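PDB 5ZB2: DNA repair protein RAD7 from Saccharomyces cerevisiae, which takes part in global genome nucleotide excision repair, which removes damage from nontranscribed DNA, as a component of the global genome repair complex and a partner of Elc1. Local coordinates for residues 279-285 against 306-311; 288-294 against 314-320. All coordinates share one frame; numbering follows the deposited sequence.

Overall arrangement
Contacts 1 and 2 are the two ends of one interface, between helix 281-290 and helix 309-320 on neighbouring turns of the leucine-rich repeat domain of RAD7. Contact 1 joins the loops that lead into the two helices and their first turns; contact 2 joins the last turns and the chain that leaves helix 281-290. Their centres lie about 13 Å apart, and the packing runs on between them, since A311 O sits 3.4 Å from F288 CD2 and S285 CB 4.0 Å from E314 CG. Both are well out from the middle of the chain, their centres about 26 and 24 Å from its centre. No residue of the pockets for the bound glycol molecules belongs to either contact.

Contact 1. Residues 279-285 against 306-311; sequences ITTDSLS and QLGDMA
L284 and L307 meet at about a right angle in the tight part of this contact: CD1 of L284 lies 3.6 Å from CD2 of L307. The branched ends suit a place where L284 also touches I254 of helix 251-261 and L307 touches F301 and L332. A311 continues the apolar strip, its small methyl consistent with the close approach of the S285 and A311 CA atoms, 4.5 Å. T281 CG2, anti to the backbone N, rests 3.9 Å from A311 CB, while OG1 stays beside that N (chi1 -53°) and takes a weak, bent bond from G308 N at 2.8 Å. S285 turns its hydroxyl back to T281 O, 3.0 Å from OG and on the opposite face of that carbonyl from S285 N.

Toward solvent the fit is looser. Q306 runs alongside T280, OE1 3.6 Å from its CG2, with NE2 held by D277 O. One water links I279 O to Q306 N; another accepts from T281 N and donates weakly to Q306. T280 is the N-cap, its OG1 accepting from S283 N and also bonded to D251. Hydroxyls and water thus satisfy polar groups at the helix starts, while leucine and alanine supply the apolar packing.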
loop_
_atom_site.group_PDB
_atom_site.type_symbol
_atom_site.label_atom_id
_atom_site.label_comp_id
_atom_site.label_asym_id
_atom_site.label_seq_id
_atom_site.Cartn_x
_atom_site.Cartn_y
_atom_site.Cartn_z
ATOM N N ILE A 279 23.764 16.720 41.665
ATOM C CA ILE A 279 25.061 16.059 41.663
ATOM C C ILE A 279 26.158 17.091 41.898
ATOM O O ILE A 279 26.204 18.135 41.232
ATOM C CB ILE A 279 25.266 15.304 40.342
ATOM C CG1 ILE A 279 24.208 14.199 40.221
ATOM C CG2 ILE A 279 26.683 14.739 40.259
ATOM C CD1 ILE A 279 24.329 13.331 38.979
ATOM N N THR A 280 27.057 16.795 42.833
ATOM C CA THR A 280 28.083 17.738 43.253
ATOM C C THR A 280 29.403 17.479 42.536
ATOM O O THR A 280 29.649 16.404 41.985
ATOM C CB THR A 280 28.312 17.662 44.766
ATOM O OG1 THR A 280 28.922 16.406 45.092
ATOM C CG2 THR A 280 26.997 17.803 45.520
ATOM N N THR A 281 30.264 18.498 42.563
ATOM C CA THR A 281 31.620 18.353 42.047
ATOM C C THR A 281 32.372 17.256 42.790
ATOM O O THR A 281 33.161 16.516 42.192
ATOM C CB THR A 281 32.360 19.683 42.180
ATOM O OG1 THR A 281 31.585 20.719 41.566
ATOM C CG2 THR A 281 33.736 19.612 41.530
ATOM N N ASP A 282 32.137 17.142 44.097
ATOM C CA ASP A 282 32.882 16.195 44.918
ATOM C C ASP A 282 32.614 14.757 44.492
ATOM O O ASP A 282 33.549 13.965 44.323
ATOM C CB ASP A 282 32.517 16.402 46.388
ATOM C CG ASP A 282 32.858 17.796 46.880
ATOM O OD1 ASP A 282 33.924 18.317 46.489
ATOM O OD2 ASP A 282 32.061 18.372 47.651
ATOM N N SER A 283 31.341 14.394 44.319
ATOM C CA SER A 283 31.018 13.005 44.008
ATOM C C SER A 283 31.636 12.576 42.682
ATOM O O SER A 283 32.183 11.472 42.576
ATOM C CB SER A 283 29.503 12.802 43.990
ATOM O OG SER A 283 28.903 13.442 42.877
ATOM N N LEU A 284 31.577 13.438 41.663
ATOM C CA LEU A 284 32.110 13.065 40.356
ATOM C C LEU A 284 33.632 13.022 40.369
ATOM O O LEU A 284 34.237 12.157 39.723
ATOM C CB LEU A 284 31.610 14.027 39.278
ATOM C CG LEU A 284 30.126 13.907 38.898
ATOM C CD1 LEU A 284 29.805 14.836 37.747
ATOM C CD2 LEU A 284 29.724 12.480 38.532
ATOM N N SER A 285 34.273 13.940 41.097
ATOM C CA SER A 285 35.718 13.850 41.268
ATOM C C SER A 285 36.090 12.535 41.935
ATOM O O SER A 285 37.000 11.828 41.487
ATOM C CB SER A 285 36.234 15.030 42.092
ATOM O OG SER A 285 36.075 16.252 41.396
ATOM N N GLN A 306 26.052 22.464 39.485
ATOM C CA GLN A 306 26.997 22.489 40.594
ATOM C C GLN A 306 28.431 22.183 40.180
ATOM O O GLN A 306 29.353 22.476 40.950
ATOM C CB GLN A 306 26.584 21.484 41.669
ATOM C CG GLN A 306 25.377 21.883 42.488
ATOM C CD GLN A 306 25.300 21.110 43.793
ATOM O OE1 GLN A 306 26.220 21.161 44.608
ATOM N NE2 GLN A 306 24.211 20.375 43.988
ATOM N N LEU A 307 28.647 21.607 39.001
ATOM C CA LEU A 307 29.939 21.008 38.692
ATOM C C LEU A 307 31.004 22.073 38.470
ATOM O O LEU A 307 30.798 23.036 37.721
ATOM C CB LEU A 307 29.825 20.110 37.465
ATOM C CG LEU A 307 28.826 18.961 37.584
ATOM C CD1 LEU A 307 28.922 18.079 36.348
ATOM C CD2 LEU A 307 29.034 18.139 38.852
ATOM N N GLY A 308 32.154 21.877 39.117
ATOM C CA GLY A 308 33.269 22.798 39.041
ATOM C C GLY A 308 34.537 22.163 38.500
ATOM O O GLY A 308 34.498 21.090 37.888
ATOM N N ASP A 309 35.673 22.819 38.746
ATOM C CA ASP A 309 36.911 22.474 38.050
ATOM C C ASP A 309 37.316 21.022 38.289
ATOM O O ASP A 309 37.655 20.299 37.347
ATOM C CB ASP A 309 38.034 23.417 38.487
ATOM C CG ASP A 309 37.781 24.859 38.084
ATOM O OD1 ASP A 309 36.993 25.093 37.148
ATOM O OD2 ASP A 309 38.374 25.765 38.705
ATOM N N MET A 310 37.303 20.576 39.548
ATOM C CA MET A 310 37.925 19.295 39.866
ATOM C C MET A 310 37.227 18.132 39.173
ATOM O O MET A 310 37.884 17.155 38.794
ATOM C CB MET A 310 37.947 19.076 41.380
ATOM C CG MET A 310 39.090 19.790 42.089
ATOM S SD MET A 310 40.720 19.366 41.427
ATOM C CE MET A 310 40.780 17.607 41.762
ATOM N N ALA A 311 35.907 18.206 39.003
ATOM C CA ALA A 311 35.207 17.166 38.259
ATOM C C ALA A 311 35.776 17.028 36.850
ATOM O O ALA A 311 36.031 15.912 36.376
ATOM C CB ALA A 311 33.712 17.474 38.211
HETATM O O HOH W 1 24.841 19.719 39.428
HETATM O O HOH W 2 29.460 20.736 43.881
#

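Contact 2. Residues 288-294 against 314-320; sequences FSKVELN and ELLLNGA
The F288 ring and L315 lead the apolar contacts. L315 CD1 stands over one face of the ring, 4.1 Å from its centroid and 14° off the normal, a CH-pi contact. L315 CB lies against the ring's CD2 side, and with CG anti to the backbone N (chi1 172°) CD1 swings over the ring and to 3.5 Å from L293 CD1. Leucine suits this place because one methyl, CD1, can meet both the flat ring and the other leucine.

Among the polar links, L293 N gives a nearly straight bond to N318 O, 2.9 Å long, tying the chain after one helix to the end of the next. The N318 amide presses its CG to 3.2 Å from F288 O, yet it bonds within its own helix: ND2 reaches E314 O at 2.7 Å, in the carbonyl plane and on a lone pair, with a weaker bond to E314 OE1 that helps fix the amide's rotation.

Close packing against a glycine completes the contact. N294 OD1 comes to 3.1 Å from G319 CA; glycine, with no side chain, suits both this close approach and the positive phi of 113°. Helices packed side by side, each followed by a loop leading to a short parallel strand, are characteristic of a leucine-rich repeat solenoid.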
loop_
_atom_site.group_PDB
_atom_site.type_symbol
_atom_site.label_atom_id
_atom_site.label_comp_id
_atom_site.label_asym_id
_atom_site.label_seq_id
_atom_site.Cartn_x
_atom_site.Cartn_y
_atom_site.Cartn_z
ATOM N N PHE A 288 35.635 9.738 39.260
ATOM C CA PHE A 288 36.552 9.739 38.126
ATOM C C PHE A 288 37.965 9.334 38.534
ATOM O O PHE A 288 38.676 8.703 37.743
ATOM C CB PHE A 288 36.569 11.119 37.461
ATOM C CG PHE A 288 35.323 11.439 36.669
ATOM C CD1 PHE A 288 34.658 10.455 35.951
ATOM C CD2 PHE A 288 34.822 12.725 36.645
ATOM C CE1 PHE A 288 33.518 10.755 35.226
ATOM C CE2 PHE A 288 33.683 13.032 35.919
ATOM C CZ PHE A 288 33.031 12.049 35.212
ATOM N N SER A 289 38.399 9.679 39.748
ATOM C CA SER A 289 39.743 9.298 40.162
ATOM C C SER A 289 39.874 7.793 40.349
ATOM O O SER A 289 40.990 7.270 40.292
ATOM C CB SER A 289 40.131 10.020 41.451
ATOM O OG SER A 289 39.425 9.498 42.560
ATOM N N LYS A 290 38.762 7.087 40.549
ATOM C CA LYS A 290 38.821 5.646 40.771
ATOM C C LYS A 290 38.967 4.872 39.466
ATOM O O LYS A 290 39.643 3.838 39.431
ATOM C CB LYS A 290 37.568 5.186 41.514
ATOM C CG LYS A 290 37.483 3.681 41.704
ATOM C CD LYS A 290 36.178 3.284 42.354
ATOM C CE LYS A 290 36.167 1.813 42.729
ATOM N NZ LYS A 290 36.284 0.924 41.540
ATOM N N VAL A 291 38.346 5.344 38.389
ATOM C CA VAL A 291 38.239 4.571 37.161
ATOM C C VAL A 291 39.108 5.196 36.079
ATOM O O VAL A 291 39.530 6.352 36.163
ATOM C CB VAL A 291 36.775 4.455 36.687
ATOM C CG1 VAL A 291 35.919 3.829 37.776
ATOM C CG2 VAL A 291 36.223 5.820 36.281
ATOM N N GLU A 292 39.373 4.403 35.044
ATOM C CA GLU A 292 40.109 4.845 33.867
ATOM C C GLU A 292 39.146 4.900 32.691
ATOM O O GLU A 292 38.550 3.881 32.323
ATOM C CB GLU A 292 41.278 3.908 33.565
ATOM C CG GLU A 292 42.328 3.862 34.660
ATOM C CD GLU A 292 43.496 2.958 34.312
ATOM O OE1 GLU A 292 43.437 2.287 33.260
ATOM O OE2 GLU A 292 44.473 2.921 35.090
ATOM N N LEU A 293 38.994 6.086 32.107
ATOM C CA LEU A 293 38.044 6.294 31.021
ATOM C C LEU A 293 38.764 6.454 29.688
ATOM O O LEU A 293 38.574 7.454 28.988
ATOM C CB LEU A 293 37.185 7.522 31.318
ATOM C CG LEU A 293 36.370 7.410 32.607
ATOM C CD1 LEU A 293 35.873 8.770 33.061
ATOM C CD2 LEU A 293 35.207 6.458 32.394
ATOM N N ASN A 294 39.582 5.461 29.326
ATOM C CA ASN A 294 40.415 5.537 28.132
ATOM C C ASN A 294 39.627 5.392 26.838
ATOM O O ASN A 294 40.213 5.550 25.761
ATOM C CB ASN A 294 41.498 4.454 28.178
ATOM C CG ASN A 294 42.494 4.671 29.299
ATOM O OD1 ASN A 294 42.817 5.807 29.649
ATOM N ND2 ASN A 294 42.991 3.578 29.867
ATOM N N GLU A 314 39.659 15.825 36.978
ATOM C CA GLU A 314 39.756 14.392 37.241
ATOM C C GLU A 314 39.318 13.582 36.026
ATOM O O GLU A 314 39.893 12.525 35.737
ATOM C CB GLU A 314 38.918 14.021 38.464
ATOM C CG GLU A 314 39.446 14.565 39.791
ATOM C CD GLU A 314 40.781 13.956 40.203
ATOM O OE1 GLU A 314 41.211 12.960 39.582
ATOM O OE2 GLU A 314 41.403 14.477 41.152
ATOM N N LEU A 315 38.302 14.059 35.302
ATOM C CA LEU A 315 37.870 13.375 34.087
ATOM C C LEU A 315 38.998 13.318 33.062
ATOM O O LEU A 315 39.325 12.248 32.536
ATOM C CB LEU A 315 36.642 14.077 33.497
ATOM C CG LEU A 315 36.171 13.595 32.118
ATOM C CD1 LEU A 315 35.690 12.154 32.172
ATOM C CD2 LEU A 315 35.074 14.501 31.573
ATOM N N LEU A 316 39.607 14.469 32.766
ATOM C CA LEU A 316 40.638 14.526 31.734
ATOM C C LEU A 316 41.883 13.741 32.137
ATOM O O LEU A 316 42.459 13.018 31.316
ATOM C CB LEU A 316 40.999 15.981 31.444
ATOM C CG LEU A 316 39.853 16.868 30.954
ATOM C CD1 LEU A 316 40.266 18.323 31.008
ATOM C CD2 LEU A 316 39.429 16.485 29.545
ATOM N N LEU A 317 42.313 13.869 33.391
ATOM C CA LEU A 317 43.554 13.243 33.833
ATOM C C LEU A 317 43.436 11.739 34.052
ATOM O O LEU A 317 44.461 11.086 34.271
ATOM C CB LEU A 317 44.042 13.907 35.124
ATOM C CG LEU A 317 44.928 15.144 34.944
ATOM C CD1 LEU A 317 44.276 16.166 34.029
ATOM C CD2 LEU A 317 45.247 15.773 36.295
ATOM N N ASN A 318 42.234 11.169 34.001
ATOM C CA ASN A 318 42.039 9.740 34.227
ATOM C C ASN A 318 41.664 9.008 32.940
ATOM O O ASN A 318 40.871 8.064 32.952
ATOM C CB ASN A 318 40.990 9.506 35.312
ATOM C CG ASN A 318 41.547 9.718 36.716
ATOM O OD1 ASN A 318 42.051 8.787 37.342
ATOM N ND2 ASN A 318 41.463 10.949 37.209
ATOM N N GLY A 319 42.233 9.441 31.808
ATOM C CA GLY A 319 42.149 8.727 30.549
ATOM C C GLY A 319 41.346 9.440 29.476
ATOM O O GLY A 319 41.681 9.330 28.289
ATOM N N ALA A 320 40.298 10.170 29.861
ATOM C CA ALA A 320 39.383 10.734 28.877
ATOM C C ALA A 320 40.048 11.779 27.990
ATOM O O ALA A 320 39.572 12.017 26.875
ATOM C CB ALA A 320 38.172 11.344 29.580
#